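Local coordinates for protein neuraminidase (Bacteroides thetaiotaomicron, PDB 5MUL) that binds beta-D-glucuronate and is a beta-propeller glycoside hydrolase, probably a rhamnosidase despite its neuraminidase name, at residues T285-S290 with Q296-W301; G341-I346 with G367-T372; V105-D108 with L114-C117; W238-S241 with Q245-L248. One frame throughout, in Å; residues are numbered along the deposited sequence.

Contact 1 (T285-S290 with Q296-W301); sequences TYWRSS and QYRIVW
Trp287 O is gripped by three N-H groups: Gln296 N at 3.0 Å and, side-on from one guanidinium, NE and NH2 of Arg298. All three donors stand well above the carbonyl plane. This is the loop end of the antiparallel beta hairpin of strands 281-287 and 296-302, inside a four-stranded propeller sheet; Thr285 pairs with Arg298 and Trp287 with Gln296 through hydrogen-bonded backbones. Arg298 also covers the indole of Trp287, diagonally across from it: its CG sits over the six-membered ring, 3.5 Å from the centroid, and a bend at chi2 (-81°) lays the guanidinium flat on the indole, centres 3.9 Å apart and planes 6° apart, with CZ above the five-membered ring as a cation-pi contact. Losing the guanidinium to an alanine here is likely to bare this indole face and to leave Trp287 O with a single donor from these strands and Ser289 OG without its NH2. Val300 CG2 meets the indole edge at CH2, 3.7 Å away. On the other sheet face, Tyr286 turns its ring edge toward the face of Tyr297 in an offset T-shaped pair, planes at 89°. Arg298 NH2 donates to Ser289 OG at 2.9 Å, in the guanidinium plane.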
loop_
_atom_site.group_PDB
_atom_site.type_symbol
_atom_site.label_atom_id
_atom_site.label_comp_id
_atom_site.label_asym_id
_atom_site.label_seq_id
_atom_site.Cartn_x
_atom_site.Cartn_y
_atom_site.Cartn_z
ATOM N N THR A 285 11.311 1.416 -2.099
ATOM C CA THR A 285 11.453 0.334 -3.037
ATOM C C THR A 285 12.884 -0.209 -2.966
ATOM O O THR A 285 13.574 0.068 -1.998
ATOM C CB THR A 285 11.116 0.818 -4.439
ATOM O OG1 THR A 285 11.080 -0.320 -5.284
ATOM C CG2 THR A 285 12.095 1.881 -4.913
ATOM N N TYR A 286 13.282 -1.025 -3.935
ATOM C CA TYR A 286 14.673 -1.505 -3.986
ATOM C C TYR A 286 15.101 -1.654 -5.428
ATOM O O TYR A 286 14.253 -1.853 -6.289
ATOM C CB TYR A 286 14.882 -2.804 -3.190
ATOM C CG TYR A 286 14.134 -4.023 -3.610
ATOM C CD1 TYR A 286 14.449 -4.719 -4.787
ATOM C CD2 TYR A 286 13.091 -4.535 -2.825
ATOM C CE1 TYR A 286 13.768 -5.862 -5.149
ATOM C CE2 TYR A 286 12.401 -5.659 -3.194
ATOM C CZ TYR A 286 12.725 -6.339 -4.359
ATOM O OH TYR A 286 12.020 -7.465 -4.709
ATOM N N TRP A 287 16.418 -1.533 -5.669
ATOM C CA TRP A 287 17.028 -1.809 -6.979
ATOM C C TRP A 287 18.540 -1.882 -6.771
ATOM O O TRP A 287 19.068 -1.487 -5.727
ATOM C CB TRP A 287 16.649 -0.749 -8.026
ATOM C CG TRP A 287 17.252 0.622 -7.867
ATOM C CD1 TRP A 287 18.482 1.031 -8.291
ATOM C CD2 TRP A 287 16.637 1.780 -7.310
ATOM N NE1 TRP A 287 18.684 2.332 -7.992
ATOM C CE2 TRP A 287 17.553 2.845 -7.416
ATOM C CE3 TRP A 287 15.361 2.043 -6.765
ATOM C CZ2 TRP A 287 17.271 4.128 -6.957
ATOM C CZ3 TRP A 287 15.086 3.317 -6.307
ATOM C CH2 TRP A 287 16.034 4.351 -6.399
ATOM N N ARG A 288 19.210 -2.371 -7.813
ATOM C CA ARG A 288 20.652 -2.531 -7.865
ATOM C C ARG A 288 21.277 -1.403 -8.691
ATOM O O ARG A 288 20.843 -1.105 -9.790
ATOM C CB ARG A 288 20.922 -3.910 -8.487
ATOM C CG ARG A 288 22.380 -4.352 -8.662
ATOM C CD ARG A 288 22.446 -5.645 -9.485
ATOM N NE ARG A 288 21.959 -5.480 -10.852
ATOM C CZ ARG A 288 22.604 -4.860 -11.840
ATOM N NH1 ARG A 288 23.807 -4.308 -11.657
ATOM N NH2 ARG A 288 22.038 -4.785 -13.039
ATOM N N SER A 289 22.314 -0.777 -8.135
ATOM C CA SER A 289 23.101 0.223 -8.853
ATOM C C SER A 289 23.894 -0.490 -9.949
ATOM O O SER A 289 24.186 -1.674 -9.832
ATOM C CB SER A 289 24.065 0.907 -7.888
ATOM O OG SER A 289 23.350 1.695 -6.945
ATOM N N SER A 290 24.247 0.246 -10.997
ATOM C CA SER A 290 24.929 -0.359 -12.170
ATOM C C SER A 290 26.318 -0.983 -11.888
ATOM O O SER A 290 26.738 -1.907 -12.601
ATOM C CB SER A 290 25.039 0.669 -13.302
ATOM O OG SER A 290 25.581 1.884 -12.825
ATOM N N GLN A 296 19.751 -3.111 -3.273
ATOM C CA GLN A 296 19.668 -2.417 -1.977
ATOM C C GLN A 296 18.319 -1.751 -1.825
ATOM O O GLN A 296 17.753 -1.260 -2.790
ATOM C CB GLN A 296 20.732 -1.349 -1.874
ATOM C CG GLN A 296 22.168 -1.879 -2.046
ATOM C CD GLN A 296 22.698 -2.659 -0.850
ATOM O OE1 GLN A 296 22.098 -2.701 0.242
ATOM N NE2 GLN A 296 23.860 -3.286 -1.053
ATOM N N TYR A 297 17.817 -1.748 -0.603
ATOM C CA TYR A 297 16.635 -0.948 -0.270
ATOM C C TYR A 297 16.923 0.503 -0.429
ATOM O O TYR A 297 18.027 0.980 -0.126
ATOM C CB TYR A 297 16.198 -1.246 1.157
ATOM C CG TYR A 297 15.446 -2.524 1.340
ATOM C CD1 TYR A 297 14.125 -2.639 0.881
ATOM C CD2 TYR A 297 15.990 -3.619 1.997
ATOM C CE1 TYR A 297 13.398 -3.778 1.079
ATOM C CE2 TYR A 297 15.262 -4.767 2.202
ATOM C CZ TYR A 297 13.961 -4.852 1.742
ATOM O OH TYR A 297 13.226 -5.984 1.986
ATOM N N ARG A 298 15.933 1.245 -0.894
ATOM C CA ARG A 298 16.067 2.647 -1.171
ATOM C C ARG A 298 14.881 3.422 -0.615
ATOM O O ARG A 298 13.763 2.885 -0.520
ATOM C CB ARG A 298 16.062 2.916 -2.696
ATOM C CG ARG A 298 16.906 1.997 -3.564
ATOM C CD ARG A 298 18.336 2.408 -3.551
ATOM N NE ARG A 298 19.167 1.447 -4.278
ATOM C CZ ARG A 298 20.348 1.734 -4.828
ATOM N NH1 ARG A 298 20.817 2.980 -4.805
ATOM N NH2 ARG A 298 21.027 0.770 -5.440
ATOM N N ILE A 299 15.126 4.685 -0.335
ATOM C CA ILE A 299 14.101 5.661 -0.041
ATOM C C ILE A 299 14.268 6.778 -1.077
ATOM O O ILE A 299 15.400 7.239 -1.313
ATOM C CB ILE A 299 14.180 6.129 1.431
ATOM C CG1 ILE A 299 13.031 7.071 1.757
ATOM C CG2 ILE A 299 15.533 6.756 1.786
ATOM C CD1 ILE A 299 11.715 6.349 1.931
ATOM N N VAL A 300 13.185 7.178 -1.713
ATOM C CA VAL A 300 13.176 8.225 -2.733
ATOM C C VAL A 300 12.228 9.295 -2.249
ATOM O O VAL A 300 11.094 8.981 -1.888
ATOM C CB VAL A 300 12.713 7.671 -4.102
ATOM C CG1 VAL A 300 12.608 8.783 -5.133
ATOM C CG2 VAL A 300 13.636 6.571 -4.573
ATOM N N TRP A 301 12.631 10.543 -2.170
ATOM C CA TRP A 301 11.767 11.560 -1.640
ATOM C C TRP A 301 11.994 12.893 -2.291
ATOM O O TRP A 301 13.071 13.133 -2.888
ATOM C CB TRP A 301 11.906 11.682 -0.100
ATOM C CG TRP A 301 13.144 12.427 0.403
ATOM C CD1 TRP A 301 13.191 13.705 0.878
ATOM C CD2 TRP A 301 14.488 11.911 0.493
ATOM N NE1 TRP A 301 14.492 14.016 1.248
ATOM C CE2 TRP A 301 15.293 12.928 1.032
ATOM C CE3 TRP A 301 15.079 10.680 0.190
ATOM C CZ2 TRP A 301 16.690 12.747 1.243
ATOM C CZ3 TRP A 301 16.451 10.503 0.388
ATOM C CH2 TRP A 301 17.238 11.532 0.912
#

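Contact 2 (G341-I346 with G367-T372); sequences GEIFYI and GKWIVT
The indole of Trp369 meets strand 342-347 obliquely, through the far corner of its six-membered ring. Two ring carbons do the touching. CH2 comes within 4.0 Å of Ile343 CB and nearly as close to the CG2 branch, while CZ3 is 4.1 Å from Tyr345 CB, so the ring spans two side chains on the same side of the strand, with Phe344 between them. The backbones stay well separated, with CA of Ile343 and CA of Trp369 9.1 Å apart, and no hydrogen bond crosses between the segments; the contact is wholly apolar. Trp369 has CG beside its backbone N (chi1 -70°), which carries the indole inward from its own chain across the gap. In Ile343, CG2 is anti to the backbone N and next to the indole; CG1 starts almost as near, and its terminal CD1 leads away. Tyr345 lends only its beta carbon here: its ring extends onward, and its OH is bonded to Arg298 O. The gap is the width of one strand in a four-stranded antiparallel propeller sheet ordered 335-339, 342-347, 357-361, 370-373. Trp369, next to strand 370-373 at one edge of the sheet, therefore reaches past strand 357-361, packing on its Ala359 and Thr361, to strand 342-347, whose Ile343 and Tyr345 also touch Tyr282 and Ala284 of strand 281-287 in another sheet.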
loop_
_atom_site.group_PDB
_atom_site.type_symbol
_atom_site.label_atom_id
_atom_site.label_comp_id
_atom_site.label_asym_id
_atom_site.label_seq_id
_atom_site.Cartn_x
_atom_site.Cartn_y
_atom_site.Cartn_z
ATOM N N GLY A 341 10.407 13.990 8.210
ATOM C CA GLY A 341 11.773 13.603 7.830
ATOM C C GLY A 341 12.369 12.412 8.566
ATOM O O GLY A 341 13.294 11.782 8.065
ATOM N N GLU A 342 11.816 12.077 9.736
ATOM C CA GLU A 342 12.173 10.868 10.456
ATOM C C GLU A 342 11.426 9.695 9.782
ATOM O O GLU A 342 10.224 9.814 9.524
ATOM C CB GLU A 342 11.763 10.980 11.933
ATOM C CG GLU A 342 12.038 9.764 12.782
ATOM C CD GLU A 342 11.694 9.941 14.268
ATOM O OE1 GLU A 342 10.799 10.730 14.607
ATOM O OE2 GLU A 342 12.302 9.248 15.098
ATOM N N ILE A 343 12.138 8.621 9.512
ATOM C CA ILE A 343 11.571 7.491 8.769
ATOM C C ILE A 343 11.684 6.225 9.575
ATOM O O ILE A 343 12.722 5.920 10.156
ATOM C CB ILE A 343 12.361 7.213 7.476
ATOM C CG1 ILE A 343 12.692 8.493 6.729
ATOM C CG2 ILE A 343 11.632 6.178 6.618
ATOM C CD1 ILE A 343 11.529 9.260 6.234
ATOM N N PHE A 344 10.605 5.426 9.568
ATOM C CA PHE A 344 10.622 4.061 10.046
ATOM C C PHE A 344 10.348 3.192 8.825
ATOM O O PHE A 344 9.271 3.328 8.213
ATOM C CB PHE A 344 9.543 3.904 11.118
ATOM C CG PHE A 344 9.736 4.815 12.301
ATOM C CD1 PHE A 344 9.200 6.068 12.294
ATOM C CD2 PHE A 344 10.482 4.407 13.396
ATOM C CE1 PHE A 344 9.395 6.956 13.368
ATOM C CE2 PHE A 344 10.656 5.280 14.484
ATOM C CZ PHE A 344 10.121 6.524 14.451
ATOM N N TYR A 345 11.307 2.373 8.437
ATOM C CA TYR A 345 11.298 1.674 7.153
ATOM C C TYR A 345 11.239 0.192 7.463
ATOM O O TYR A 345 12.177 -0.342 8.045
ATOM C CB TYR A 345 12.573 2.092 6.418
ATOM C CG TYR A 345 12.697 1.692 4.965
ATOM C CD1 TYR A 345 12.981 0.390 4.598
ATOM C CD2 TYR A 345 12.602 2.645 3.965
ATOM C CE1 TYR A 345 13.136 0.022 3.243
ATOM C CE2 TYR A 345 12.782 2.305 2.635
ATOM C CZ TYR A 345 13.028 0.993 2.291
ATOM O OH TYR A 345 13.209 0.611 0.968
ATOM N N ILE A 346 10.122 -0.472 7.139
ATOM C CA ILE A 346 9.879 -1.837 7.577
ATOM C C ILE A 346 10.151 -2.774 6.426
ATOM O O ILE A 346 9.670 -2.545 5.313
ATOM C CB ILE A 346 8.421 -2.010 8.081
ATOM C CG1 ILE A 346 8.070 -0.933 9.126
ATOM C CG2 ILE A 346 8.221 -3.408 8.606
ATOM C CD1 ILE A 346 8.968 -0.929 10.338
ATOM N N GLY A 367 20.771 11.880 8.786
ATOM C CA GLY A 367 20.995 10.959 9.890
ATOM C C GLY A 367 21.356 9.555 9.473
ATOM O O GLY A 367 20.935 9.080 8.411
ATOM N N LYS A 368 22.103 8.864 10.335
ATOM C CA LYS A 368 22.451 7.463 10.149
ATOM C C LYS A 368 21.205 6.582 10.263
ATOM O O LYS A 368 20.280 6.940 10.976
ATOM C CB LYS A 368 23.460 7.021 11.221
ATOM N N TRP A 369 21.202 5.457 9.562
ATOM C CA TRP A 369 20.125 4.461 9.712
ATOM C C TRP A 369 20.499 3.535 10.867
ATOM O O TRP A 369 21.653 3.100 10.949
ATOM C CB TRP A 369 19.978 3.630 8.456
ATOM C CG TRP A 369 19.424 4.350 7.297
ATOM C CD1 TRP A 369 20.122 4.875 6.262
ATOM C CD2 TRP A 369 18.037 4.643 7.031
ATOM N NE1 TRP A 369 19.285 5.473 5.384
ATOM C CE2 TRP A 369 17.990 5.331 5.811
ATOM C CE3 TRP A 369 16.831 4.361 7.696
ATOM C CZ2 TRP A 369 16.801 5.755 5.236
ATOM C CZ3 TRP A 369 15.639 4.782 7.124
ATOM C CH2 TRP A 369 15.635 5.460 5.889
ATOM N N ILE A 370 19.545 3.258 11.760
ATOM C CA ILE A 370 19.699 2.240 12.812
ATOM C C ILE A 370 18.810 1.071 12.396
ATOM O O ILE A 370 17.607 1.268 12.218
ATOM C CB ILE A 370 19.233 2.768 14.188
ATOM C CG1 ILE A 370 19.964 4.066 14.563
ATOM C CG2 ILE A 370 19.412 1.702 15.274
ATOM C CD1 ILE A 370 21.465 3.936 14.648
ATOM N N VAL A 371 19.381 -0.108 12.203
ATOM C CA VAL A 371 18.666 -1.285 11.735
ATOM C C VAL A 371 18.487 -2.285 12.867
ATOM O O VAL A 371 19.474 -2.717 13.492
ATOM C CB VAL A 371 19.391 -1.972 10.570
ATOM C CG1 VAL A 371 18.607 -3.179 10.081
ATOM C CG2 VAL A 371 19.589 -0.979 9.431
ATOM N N THR A 372 17.238 -2.648 13.120
ATOM C CA THR A 372 16.881 -3.578 14.203
ATOM C C THR A 372 15.878 -4.580 13.715
ATOM O O THR A 372 15.286 -4.418 12.641
ATOM C CB THR A 372 16.233 -2.843 15.369
ATOM O OG1 THR A 372 15.045 -2.150 14.938
ATOM C CG2 THR A 372 17.222 -1.864 16.010
#

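Contact 3 (V105-D108 with L114-C117); sequences VSFD and LNYC
Asn115 lays its CB over the centre of the Phe107 ring, 3.6 Å from the centroid, in a CH-pi contact close to the ring normal. Its amide continues nearly parallel to the ring, the planes 12° apart. The ring comes under Asn115 because Phe107 holds CG between its backbone N and carbonyl carbon (chi1 53°), which folds the phenyl toward the partner chain. Asn115 O accepts two bonds from opposite faces of its plane: one from Ser106 OG at 2.9 Å, the other from Phe107 N at 3.2 Å. With OG anti to its own backbone N (chi1 -177°), Ser106 thus adds a side-chain bond beside the main-chain one. A water takes the next place, accepting from Asn115 N at 2.8 Å and donating to Phe107 O, and so bridges the two segments beside Asn115. These residues belong to the antiparallel hairpin of strands 103-108 and 116-118, part of a three-stranded propeller sheet. Farther from the turn, Val105 N to Cys117 O and Cys117 N to Val105 O, both 2.9 Å, make a hydrogen-bonded pair, and Ser106 faces Tyr116 as a non-hydrogen-bonded pair. Farther out, Tyr82 meets the Phe107 ring and Leu63 of strand 62-69 touches it. On the other face, Tyr116 packs on Phe146 of strand 144-148 and its OH bonds to Trp180 NE1.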
loop_
_atom_site.group_PDB
_atom_site.type_symbol
_atom_site.label_atom_id
_atom_site.label_comp_id
_atom_site.label_asym_id
_atom_site.label_seq_id
_atom_site.Cartn_x
_atom_site.Cartn_y
_atom_site.Cartn_z
ATOM N N VAL A 105 -15.680 -2.979 1.731
ATOM C CA VAL A 105 -14.857 -4.157 1.554
ATOM C C VAL A 105 -14.854 -4.548 0.090
ATOM O O VAL A 105 -15.913 -4.598 -0.557
ATOM C CB VAL A 105 -15.381 -5.348 2.405
ATOM C CG1 VAL A 105 -14.523 -6.579 2.204
ATOM C CG2 VAL A 105 -15.444 -4.964 3.871
ATOM N N SER A 106 -13.670 -4.822 -0.456
ATOM C CA SER A 106 -13.547 -5.352 -1.799
ATOM C C SER A 106 -12.511 -6.449 -1.791
ATOM O O SER A 106 -11.518 -6.384 -1.105
ATOM C CB SER A 106 -13.156 -4.246 -2.789
ATOM O OG SER A 106 -13.094 -4.745 -4.111
ATOM N N PHE A 107 -12.757 -7.494 -2.562
ATOM C CA PHE A 107 -11.848 -8.621 -2.630
ATOM C C PHE A 107 -11.735 -9.126 -4.056
ATOM O O PHE A 107 -12.658 -8.992 -4.845
ATOM C CB PHE A 107 -12.245 -9.763 -1.652
ATOM C CG PHE A 107 -13.667 -10.239 -1.781
ATOM C CD1 PHE A 107 -14.690 -9.628 -1.062
ATOM C CD2 PHE A 107 -13.977 -11.323 -2.605
ATOM C CE1 PHE A 107 -16.012 -10.088 -1.156
ATOM C CE2 PHE A 107 -15.294 -11.780 -2.703
ATOM C CZ PHE A 107 -16.296 -11.161 -1.971
ATOM N N ASP A 108 -10.578 -9.682 -4.351
ATOM C CA ASP A 108 -10.194 -10.133 -5.691
ATOM C C ASP A 108 -9.791 -11.582 -5.509
ATOM O O ASP A 108 -8.781 -11.888 -4.849
ATOM C CB ASP A 108 -9.037 -9.226 -6.174
ATOM C CG ASP A 108 -8.248 -9.758 -7.338
ATOM O OD1 ASP A 108 -8.675 -10.731 -8.010
ATOM O OD2 ASP A 108 -7.143 -9.195 -7.560
ATOM N N LEU A 114 -16.145 -7.121 -10.302
ATOM C CA LEU A 114 -15.976 -6.429 -9.029
ATOM C C LEU A 114 -16.716 -7.127 -7.912
ATOM O O LEU A 114 -17.912 -7.443 -8.036
ATOM C CB LEU A 114 -16.515 -5.007 -9.138
ATOM C CG LEU A 114 -16.519 -4.148 -7.855
ATOM C CD1 LEU A 114 -15.091 -3.790 -7.475
ATOM C CD2 LEU A 114 -17.340 -2.911 -8.069
ATOM N N ASN A 115 -16.012 -7.353 -6.806
ATOM C CA ASN A 115 -16.620 -7.829 -5.556
ATOM C C ASN A 115 -16.525 -6.703 -4.542
ATOM O O ASN A 115 -15.420 -6.416 -4.049
ATOM C CB ASN A 115 -15.912 -9.074 -5.002
ATOM C CG ASN A 115 -15.815 -10.201 -5.996
ATOM O OD1 ASN A 115 -14.722 -10.658 -6.341
ATOM N ND2 ASN A 115 -16.947 -10.649 -6.468
ATOM N N TYR A 116 -17.645 -6.075 -4.231
ATOM C CA TYR A 116 -17.682 -4.911 -3.365
ATOM C C TYR A 116 -18.908 -4.988 -2.487
ATOM O O TYR A 116 -20.016 -5.169 -2.997
ATOM C CB TYR A 116 -17.746 -3.632 -4.202
ATOM C CG TYR A 116 -18.119 -2.416 -3.405
ATOM C CD1 TYR A 116 -17.379 -2.032 -2.294
ATOM C CD2 TYR A 116 -19.224 -1.652 -3.737
ATOM C CE1 TYR A 116 -17.739 -0.938 -1.551
ATOM C CE2 TYR A 116 -19.590 -0.555 -3.002
ATOM C CZ TYR A 116 -18.858 -0.202 -1.894
ATOM O OH TYR A 116 -19.251 0.907 -1.184
ATOM N N CYS A 117 -18.717 -4.819 -1.187
ATOM C CA CYS A 117 -19.753 -4.891 -0.140
ATOM C C CYS A 117 -19.556 -3.760 0.845
ATOM O O CYS A 117 -18.441 -3.230 0.987
ATOM C CB CYS A 117 -19.642 -6.198 0.658
ATOM S SG CYS A 117 -19.852 -7.660 -0.372
HETATM O O HOH W 1 -13.196 -7.041 -6.863
#

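Contact 4 (W238-S241 with Q245-L248); sequences WYKS and QYKL
Tyr246 N donates to Trp238 O at 2.8 Å, a backbone hydrogen bond joining these segments of the long connection from strand 223-231 to strand 256-259 in a propeller sheet. A water extends the pairing, accepting from Trp238 N and donating to Tyr246 O, also at 2.8 Å. CH-pi contacts use the ring faces. Lys240 CG lies over one face of Tyr246, 3.9 Å from the ring centroid, and its extended chain brings CE to within 3.5 Å of Tyr246 CE1 before NZ goes on to Asn254 O. Gln245 CG sits more loosely over a face of the Tyr239 ring, toward its rim. Among apolar pairs, Trp238 CB touches Tyr246 CD2 and Trp238 CD1 meets Leu248 CD1 at 4.0 Å. Tyr246 OH is hydrogen-bonded to Tyr228 O and Glu256 N, and an alanine here would probably leave the Lys240 methylenes without a ring to lie on and Tyr228 O and Glu256 N without this hydroxyl. With few direct polar links, the two segments depend largely on aliphatic carbons against aromatic rings, while the ammonium of Lys240 reaches Asn254 O outside the two segments and, weakly, Glu244.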
loop_
_atom_site.group_PDB
_atom_site.type_symbol
_atom_site.label_atom_id
_atom_site.label_comp_id
_atom_site.label_asym_id
_atom_site.label_seq_id
_atom_site.Cartn_x
_atom_site.Cartn_y
_atom_site.Cartn_z
ATOM N N TRP A 238 -4.127 16.852 -11.784
ATOM C CA TRP A 238 -2.913 16.230 -11.348
ATOM C C TRP A 238 -1.736 17.145 -11.635
ATOM O O TRP A 238 -1.700 17.851 -12.670
ATOM C CB TRP A 238 -2.735 14.843 -12.030
ATOM C CG TRP A 238 -3.791 13.929 -11.538
ATOM C CD1 TRP A 238 -5.066 13.839 -11.967
ATOM C CD2 TRP A 238 -3.673 13.029 -10.426
ATOM N NE1 TRP A 238 -5.767 12.921 -11.206
ATOM C CE2 TRP A 238 -4.927 12.423 -10.245
ATOM C CE3 TRP A 238 -2.632 12.680 -9.577
ATOM C CZ2 TRP A 238 -5.163 11.495 -9.228
ATOM C CZ3 TRP A 238 -2.878 11.761 -8.562
ATOM C CH2 TRP A 238 -4.126 11.176 -8.416
ATOM N N TYR A 239 -0.762 17.097 -10.748
ATOM C CA TYR A 239 0.445 17.921 -10.789
ATOM C C TYR A 239 1.698 17.127 -10.637
ATOM O O TYR A 239 1.742 16.077 -9.976
ATOM C CB TYR A 239 0.426 18.967 -9.656
ATOM C CG TYR A 239 -0.534 20.078 -9.898
ATOM C CD1 TYR A 239 -1.868 19.971 -9.598
ATOM C CD2 TYR A 239 -0.096 21.264 -10.495
ATOM C CE1 TYR A 239 -2.762 20.988 -9.851
ATOM C CE2 TYR A 239 -0.977 22.278 -10.748
ATOM C CZ TYR A 239 -2.304 22.160 -10.437
ATOM O OH TYR A 239 -3.166 23.204 -10.691
ATOM N N LYS A 240 2.786 17.662 -11.172
ATOM C CA LYS A 240 4.131 17.265 -10.849
ATOM C C LYS A 240 4.549 17.940 -9.534
ATOM O O LYS A 240 3.941 18.960 -9.120
ATOM C CB LYS A 240 5.068 17.681 -11.978
ATOM C CG LYS A 240 4.691 17.032 -13.297
ATOM C CD LYS A 240 5.697 17.305 -14.413
ATOM C CE LYS A 240 5.295 16.527 -15.655
ATOM N NZ LYS A 240 6.369 16.634 -16.694
ATOM N N SER A 241 5.600 17.417 -8.901
ATOM C CA SER A 241 6.086 17.972 -7.623
ATOM C C SER A 241 6.588 19.423 -7.734
ATOM O O SER A 241 6.684 20.110 -6.708
ATOM C CB SER A 241 7.216 17.134 -7.048
ATOM O OG SER A 241 8.401 17.277 -7.809
ATOM N N GLN A 245 1.186 21.516 -13.951
ATOM C CA GLN A 245 -0.046 20.761 -14.084
ATOM C C GLN A 245 0.100 19.793 -15.234
ATOM O O GLN A 245 0.593 20.145 -16.309
ATOM C CB GLN A 245 -1.221 21.700 -14.347
ATOM C CG GLN A 245 -2.586 21.058 -14.299
ATOM C CD GLN A 245 -3.682 22.088 -14.557
ATOM O OE1 GLN A 245 -3.837 23.004 -13.787
ATOM N NE2 GLN A 245 -4.422 21.950 -15.639
ATOM N N TYR A 246 -0.336 18.558 -15.041
ATOM C CA TYR A 246 -0.391 17.569 -16.127
ATOM C C TYR A 246 -1.573 17.851 -17.021
ATOM O O TYR A 246 -2.643 18.207 -16.560
ATOM C CB TYR A 246 -0.581 16.162 -15.535
ATOM C CG TYR A 246 0.611 15.503 -15.009
ATOM C CD1 TYR A 246 1.549 14.958 -15.863
ATOM C CD2 TYR A 246 0.784 15.328 -13.627
ATOM C CE1 TYR A 246 2.627 14.241 -15.409
ATOM C CE2 TYR A 246 1.875 14.637 -13.151
ATOM C CZ TYR A 246 2.789 14.057 -14.034
ATOM O OH TYR A 246 3.856 13.318 -13.599
ATOM N N LYS A 247 -1.395 17.563 -18.317
ATOM C CA LYS A 247 -2.516 17.307 -19.196
ATOM C C LYS A 247 -2.653 15.789 -19.331
ATOM O O LYS A 247 -1.763 15.130 -19.809
ATOM C CB LYS A 247 -2.268 17.950 -20.567
ATOM C CG LYS A 247 -3.252 17.625 -21.693
ATOM C CD LYS A 247 -4.555 18.355 -21.579
ATOM C CE LYS A 247 -5.380 18.217 -22.872
ATOM N NZ LYS A 247 -4.936 19.099 -24.005
ATOM N N LEU A 248 -3.778 15.259 -18.881
ATOM C CA LEU A 248 -3.966 13.811 -18.844
ATOM C C LEU A 248 -4.211 13.246 -20.240
ATOM O O LEU A 248 -4.702 13.979 -21.089
ATOM C CB LEU A 248 -5.175 13.489 -17.964
ATOM C CG LEU A 248 -5.072 13.928 -16.503
ATOM C CD1 LEU A 248 -6.282 13.405 -15.753
ATOM C CD2 LEU A 248 -3.786 13.437 -15.865
HETATM O O HOH W 2 -4.539 17.326 -14.635
#

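In the fold
Along the chain the order is contact 3, contact 4, contact 1, contact 2, each closing before the next opens, and they fall in four different antiparallel sheets or their connections around the beta-propeller. Contacts 1 and 2 are neighbours, centres 15 Å apart, and the hydroxyl of Tyr345 reaches contact 1, so two sheets are joined. Contact 3 lies across the chain's centre from both, about 33 and 35 Å away between centres. Contact 4 is separate, with the side chain of Trp238 about 13 Å from the bound glucuronate; contacts 1 to 3 are packing within the propeller sheets, away from the glucuronate site.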